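Local coordinates for protein uridylate-specific endoribonuclease nsp11 (Prrsv 16244b, PDB 5EYI) that probably cleaves RNA at uridylates, degrading the 5'-polyuridines made during viral replication and so helping the virus escape host double-stranded RNA sensors, at residues Arg123-Ser128 with Tyr184-Glu189; Leu129-Ile134 with Asp217-Phe222. The protein carries 1 engineered substitution. One frame throughout, in Å; residues are numbered along the deposited sequence.

Contact 1: Arg123-Ser128 with Tyr184-Glu189; sequences REVAAS and YLPDLE
Val125 lays its two methyls against Leu185, Pro186 and Glu189, and nearly half of the surface closed off here is its own. The pairing belongs to the NendoU endoribonuclease domain, where helix 120-128 packs on the loop between strands 173-180 and 198-205. That loop coils as it passes the helix: Asp187, Leu188 and Glu189 each donate a backbone N-H to the carbonyl three residues earlier. The valine branches divide the work. CG1 of Val125, anti to the backbone N (chi1 173°), reaches CB of Leu185 at 3.8 Å. CG2 of Val125 turns instead to CG of Pro186 at 3.9 Å. The carboxylate of Glu189 also comes against this methyl, OE2 of Glu189 lying 3.2 Å from CG2 of Val125 without a hydrogen bond, while OE1 forms a salt bridge with Arg121. On the neighbouring residue, CD1 of Leu185 meets CB of Ala126 at 3.8 Å. No hydrogen bond links the two segments; the polar ties run instead to the preceding turn of helix 120-128, where, besides Arg121, Glu122 takes the backbone N-H of Leu185 through OE2. Within segment 123-128, OG of Ser128 donates to O of Val125 at 2.6 Å, 18° out of the carbonyl plane.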
loop_
_atom_site.group_PDB
_atom_site.type_symbol
_atom_site.label_atom_id
_atom_site.label_comp_id
_atom_site.label_asym_id
_atom_site.label_seq_id
_atom_site.Cartn_x
_atom_site.Cartn_y
_atom_site.Cartn_z
ATOM N N ARG A 123 -18.149 12.508 -3.914
ATOM C CA ARG A 123 -18.452 12.043 -5.276
ATOM C C ARG A 123 -17.265 12.260 -6.208
ATOM O O ARG A 123 -16.875 11.361 -6.958
ATOM C CB ARG A 123 -19.691 12.778 -5.798
ATOM C CG ARG A 123 -20.181 12.374 -7.173
ATOM C CD ARG A 123 -21.486 13.082 -7.509
ATOM N NE ARG A 123 -22.662 12.506 -6.844
ATOM C CZ ARG A 123 -23.309 11.391 -7.215
ATOM N NH1 ARG A 123 -22.907 10.650 -8.264
ATOM N NH2 ARG A 123 -24.382 10.998 -6.522
ATOM N N GLU A 124 -16.683 13.454 -6.125
ATOM C CA GLU A 124 -15.532 13.844 -6.938
ATOM C C GLU A 124 -14.291 12.999 -6.633
ATOM O O GLU A 124 -13.611 12.539 -7.569
ATOM C CB GLU A 124 -15.244 15.347 -6.766
ATOM C CG GLU A 124 -13.917 15.836 -7.333
ATOM C CD GLU A 124 -13.901 17.344 -7.586
ATOM O OE1 GLU A 124 -13.839 18.123 -6.601
ATOM N N VAL A 125 -14.008 12.776 -5.344
ATOM C CA VAL A 125 -12.872 11.919 -4.953
ATOM C C VAL A 125 -13.095 10.482 -5.440
ATOM O O VAL A 125 -12.173 9.849 -5.945
ATOM C CB VAL A 125 -12.587 11.964 -3.430
ATOM C CG1 VAL A 125 -11.523 10.950 -3.035
ATOM C CG2 VAL A 125 -12.121 13.351 -3.027
ATOM N N ALA A 126 -14.320 9.985 -5.316
ATOM C CA ALA A 126 -14.659 8.660 -5.825
ATOM C C ALA A 126 -14.380 8.559 -7.334
ATOM O O ALA A 126 -13.768 7.592 -7.791
ATOM C CB ALA A 126 -16.108 8.336 -5.509
ATOM N N ALA A 127 -14.791 9.584 -8.089
ATOM C CA ALA A 127 -14.546 9.645 -9.535
ATOM C C ALA A 127 -13.063 9.763 -9.932
ATOM O O ALA A 127 -12.706 9.400 -11.046
ATOM C CB ALA A 127 -15.335 10.789 -10.158
ATOM N N SER A 128 -12.216 10.281 -9.048
ATOM C CA SER A 128 -10.775 10.373 -9.324
ATOM C C SER A 128 -10.045 9.012 -9.245
ATOM O O SER A 128 -8.987 8.851 -9.848
ATOM C CB SER A 128 -10.110 11.387 -8.384
ATOM O OG SER A 128 -10.033 10.902 -7.053
ATOM N N TYR A 184 -15.263 9.183 5.056
ATOM C CA TYR A 184 -15.414 10.336 4.178
ATOM C C TYR A 184 -14.195 10.428 3.268
ATOM O O TYR A 184 -13.107 10.744 3.739
ATOM C CB TYR A 184 -15.564 11.607 5.016
ATOM C CG TYR A 184 -15.803 12.867 4.221
ATOM C CD1 TYR A 184 -14.963 13.971 4.352
ATOM C CD2 TYR A 184 -16.860 12.953 3.325
ATOM C CE1 TYR A 184 -15.182 15.131 3.622
ATOM C CE2 TYR A 184 -17.089 14.114 2.594
ATOM C CZ TYR A 184 -16.252 15.201 2.755
ATOM O OH TYR A 184 -16.473 16.342 2.023
ATOM N N LEU A 185 -14.376 10.119 1.982
ATOM C CA LEU A 185 -13.243 9.921 1.062
ATOM C C LEU A 185 -12.250 11.095 0.944
ATOM O O LEU A 185 -11.048 10.862 0.726
ATOM C CB LEU A 185 -13.715 9.508 -0.340
ATOM C CG LEU A 185 -14.470 8.175 -0.496
ATOM C CD1 LEU A 185 -14.895 7.993 -1.944
ATOM C CD2 LEU A 185 -13.602 7.004 -0.068
ATOM N N PRO A 186 -12.729 12.347 1.085
ATOM C CA PRO A 186 -11.753 13.442 1.094
ATOM C C PRO A 186 -10.733 13.398 2.239
ATOM O O PRO A 186 -9.640 13.933 2.060
ATOM C CB PRO A 186 -12.630 14.697 1.138
ATOM C CG PRO A 186 -13.855 14.276 0.391
ATOM C CD PRO A 186 -14.092 12.858 0.859
ATOM N N ASP A 187 -11.045 12.729 3.359
ATOM C CA ASP A 187 -10.036 12.472 4.418
ATOM C C ASP A 187 -8.831 11.671 3.951
ATOM O O ASP A 187 -7.776 11.718 4.587
ATOM C CB ASP A 187 -10.630 11.699 5.611
ATOM C CG ASP A 187 -11.625 12.500 6.412
ATOM O OD1 ASP A 187 -11.660 13.751 6.327
ATOM O OD2 ASP A 187 -12.382 11.856 7.156
ATOM N N LEU A 188 -9.002 10.888 2.890
ATOM C CA LEU A 188 -7.918 10.093 2.329
ATOM C C LEU A 188 -7.136 10.754 1.191
ATOM O O LEU A 188 -6.109 10.211 0.806
ATOM C CB LEU A 188 -8.461 8.748 1.833
ATOM C CG LEU A 188 -9.378 7.951 2.768
ATOM C CD1 LEU A 188 -9.747 6.632 2.111
ATOM C CD2 LEU A 188 -8.730 7.713 4.122
ATOM N N GLU A 189 -7.615 11.885 0.653
ATOM C CA GLU A 189 -6.988 12.600 -0.494
ATOM C C GLU A 189 -5.472 12.723 -0.397
ATOM O O GLU A 189 -4.762 12.469 -1.367
ATOM C CB GLU A 189 -7.549 14.025 -0.636
ATOM C CG GLU A 189 -8.812 14.176 -1.475
ATOM C CD GLU A 189 -9.487 15.552 -1.324
ATOM O OE1 GLU A 189 -9.155 16.317 -0.378
ATOM O OE2 GLU A 189 -10.376 15.877 -2.149
#

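Contact 2: Leu129-Ile134 with Asp217-Phe222; sequences LPHAFI and DKTAYF
The carbonyl O of Lys218 accepts a hydrogen bond from a water at 2.6 Å, and the same water receives the backbone N-H of His131 at 2.9 Å, bridging helix 130-133 to the residue just before strand 219-223. O of Lys218 also lies 3.2 Å from CB of His131. The imidazole, with CG anti to the backbone N (chi1 -167°), meets Thr219 at its edge: ND1 of His131 and OG1 of Thr219 make a weak hydrogen bond of 3.5 Å, near the ring plane and fairly straight at 160°, in which either atom could donate. His131 is a predicted active-site residue of the EndoU-type domain, and Thr219 also lies beside the predicted active-site His146, which is joined to Ala132 by a backbone hydrogen bond. Lys218 and Thr219 form a classic beta bulge opposite Trp215, on the neighbouring strand of the antiparallel sheet. Ala132 packs on the strand backbone, its CB 3.5 Å from N of Ala220. At the N-cap position, Leu129 splays its branches: CD2 of Leu129 covers the backbone of Asp217 and Lys218, reaching N of Lys218 at 3.6 Å, while its CD1 makes an apolar contact with CB of Ala220 at 4.2 Å.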
loop_
_atom_site.group_PDB
_atom_site.type_symbol
_atom_site.label_atom_id
_atom_site.label_comp_id
_atom_site.label_asym_id
_atom_site.label_seq_id
_atom_site.Cartn_x
_atom_site.Cartn_y
_atom_site.Cartn_z
ATOM N N LEU A 129 -10.596 8.059 -8.488
ATOM C CA LEU A 129 -10.095 6.685 -8.439
ATOM C C LEU A 129 -11.272 5.712 -8.592
ATOM O O LEU A 129 -11.661 5.038 -7.633
ATOM C CB LEU A 129 -9.354 6.424 -7.117
ATOM C CG LEU A 129 -7.837 6.513 -7.014
ATOM C CD1 LEU A 129 -7.412 5.797 -5.743
ATOM C CD2 LEU A 129 -7.110 5.905 -8.206
ATOM N N PRO A 130 -11.855 5.633 -9.804
ATOM C CA PRO A 130 -13.094 4.850 -9.960
ATOM C C PRO A 130 -12.925 3.364 -9.654
ATOM O O PRO A 130 -13.847 2.744 -9.132
ATOM C CB PRO A 130 -13.484 5.071 -11.424
ATOM C CG PRO A 130 -12.237 5.492 -12.100
ATOM C CD PRO A 130 -11.382 6.184 -11.085
ATOM N N HIS A 131 -11.760 2.802 -9.960
ATOM C CA HIS A 131 -11.520 1.409 -9.646
ATOM C C HIS A 131 -11.648 1.221 -8.144
ATOM O O HIS A 131 -12.507 0.464 -7.717
ATOM C CB HIS A 131 -10.169 0.917 -10.137
ATOM C CG HIS A 131 -10.030 -0.572 -10.090
ATOM N ND1 HIS A 131 -9.607 -1.249 -8.965
ATOM C CD2 HIS A 131 -10.278 -1.516 -11.026
ATOM C CE1 HIS A 131 -9.582 -2.546 -9.220
ATOM N NE2 HIS A 131 -9.995 -2.734 -10.460
ATOM N N ALA A 132 -10.868 1.970 -7.361
ATOM C CA ALA A 132 -10.920 1.915 -5.881
ATOM C C ALA A 132 -12.315 2.036 -5.270
ATOM O O ALA A 132 -12.701 1.213 -4.428
ATOM C CB ALA A 132 -10.034 2.992 -5.271
ATOM N N PHE A 133 -13.054 3.062 -5.690
ATOM C CA PHE A 133 -14.231 3.536 -4.958
ATOM C C PHE A 133 -15.596 3.277 -5.606
ATOM O O PHE A 133 -16.611 3.256 -4.903
ATOM C CB PHE A 133 -14.058 5.031 -4.637
ATOM C CG PHE A 133 -12.799 5.346 -3.853
ATOM C CD1 PHE A 133 -12.482 4.640 -2.692
ATOM C CD2 PHE A 133 -11.934 6.359 -4.269
ATOM C CE1 PHE A 133 -11.331 4.930 -1.974
ATOM C CE2 PHE A 133 -10.784 6.649 -3.556
ATOM C CZ PHE A 133 -10.481 5.932 -2.408
ATOM N N ILE A 134 -15.631 3.075 -6.922
ATOM C CA ILE A 134 -16.878 2.761 -7.630
ATOM C C ILE A 134 -16.966 1.250 -7.927
ATOM O O ILE A 134 -17.979 0.606 -7.636
ATOM C CB ILE A 134 -17.025 3.647 -8.889
ATOM C CG1 ILE A 134 -17.131 5.125 -8.460
ATOM C CG2 ILE A 134 -18.241 3.237 -9.713
ATOM C CD1 ILE A 134 -17.049 6.133 -9.596
ATOM N N ASP A 217 -2.820 5.987 -9.388
ATOM C CA ASP A 217 -3.822 6.044 -10.468
ATOM C C ASP A 217 -4.575 4.745 -10.738
ATOM O O ASP A 217 -5.102 4.563 -11.839
ATOM C CB ASP A 217 -3.176 6.527 -11.770
ATOM C CG ASP A 217 -2.519 7.869 -11.624
ATOM O OD1 ASP A 217 -3.128 8.766 -11.005
ATOM O OD2 ASP A 217 -1.392 8.026 -12.131
ATOM N N LYS A 218 -4.648 3.852 -9.749
ATOM C CA LYS A 218 -5.297 2.560 -9.942
ATOM C C LYS A 218 -6.280 2.264 -8.826
ATOM O O LYS A 218 -7.478 2.316 -9.049
ATOM C CB LYS A 218 -4.265 1.448 -10.107
ATOM C CG LYS A 218 -3.677 1.437 -11.508
ATOM C CD LYS A 218 -2.419 0.591 -11.644
ATOM C CE LYS A 218 -1.905 0.665 -13.077
ATOM N NZ LYS A 218 -0.564 0.040 -13.242
ATOM N N THR A 219 -5.792 1.985 -7.627
ATOM C CA THR A 219 -6.674 1.514 -6.568
ATOM C C THR A 219 -6.124 1.835 -5.199
ATOM O O THR A 219 -4.960 2.225 -5.040
ATOM C CB THR A 219 -6.970 -0.012 -6.717
ATOM O OG1 THR A 219 -8.135 -0.379 -5.953
ATOM C CG2 THR A 219 -5.768 -0.868 -6.293
ATOM N N ALA A 220 -6.996 1.684 -4.214
ATOM C CA ALA A 220 -6.643 1.881 -2.821
ATOM C C ALA A 220 -7.625 1.124 -1.946
ATOM O O ALA A 220 -8.813 1.043 -2.257
ATOM C CB ALA A 220 -6.634 3.353 -2.454
ATOM N N TYR A 221 -7.111 0.559 -0.867
ATOM C CA TYR A 221 -7.935 -0.179 0.066
ATOM C C TYR A 221 -7.256 -0.275 1.402
ATOM O O TYR A 221 -6.020 -0.191 1.494
ATOM C CB TYR A 221 -8.258 -1.580 -0.455
ATOM C CG TYR A 221 -7.074 -2.490 -0.751
ATOM C CD1 TYR A 221 -6.700 -2.770 -2.059
ATOM C CD2 TYR A 221 -6.360 -3.103 0.275
ATOM C CE1 TYR A 221 -5.642 -3.627 -2.336
ATOM C CE2 TYR A 221 -5.299 -3.945 0.013
ATOM C CZ TYR A 221 -4.942 -4.215 -1.293
ATOM O OH TYR A 221 -3.881 -5.074 -1.554
ATOM N N PHE A 222 -8.082 -0.456 2.425
ATOM C CA PHE A 222 -7.613 -0.609 3.786
ATOM C C PHE A 222 -7.397 -2.068 4.101
ATOM O O PHE A 222 -7.982 -2.951 3.479
ATOM C CB PHE A 222 -8.610 -0.036 4.779
ATOM C CG PHE A 222 -8.514 1.443 4.944
ATOM C CD1 PHE A 222 -7.475 2.000 5.688
ATOM C CD2 PHE A 222 -9.466 2.277 4.388
ATOM C CE1 PHE A 222 -7.392 3.363 5.876
ATOM C CE2 PHE A 222 -9.387 3.643 4.565
ATOM C CZ PHE A 222 -8.350 4.188 5.310
HETATM O O HOH W 1 -9.101 3.881 -10.321
#

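Overall arrangement
Two neighbouring contacts illustrate how an enzyme domain can pass from core packing to a polar site within a short distance. Contact 1 is buried and almost wholly apolar between its segments; contact 2 is only partly buried and adds a water bridge and a weak histidine-threonine hydrogen bond at the predicted active site. Their centres are 10 Å apart, and helices 120-128 and 130-133, which follow each other in the chain, supply one partner each. The other partners differ: a coiled loop in contact 1, a sheet strand in contact 2. Phe133 joins the two, its CE1 3.6 Å from CD2 of Leu185, and Leu188 meets Phe222 farther along the strand.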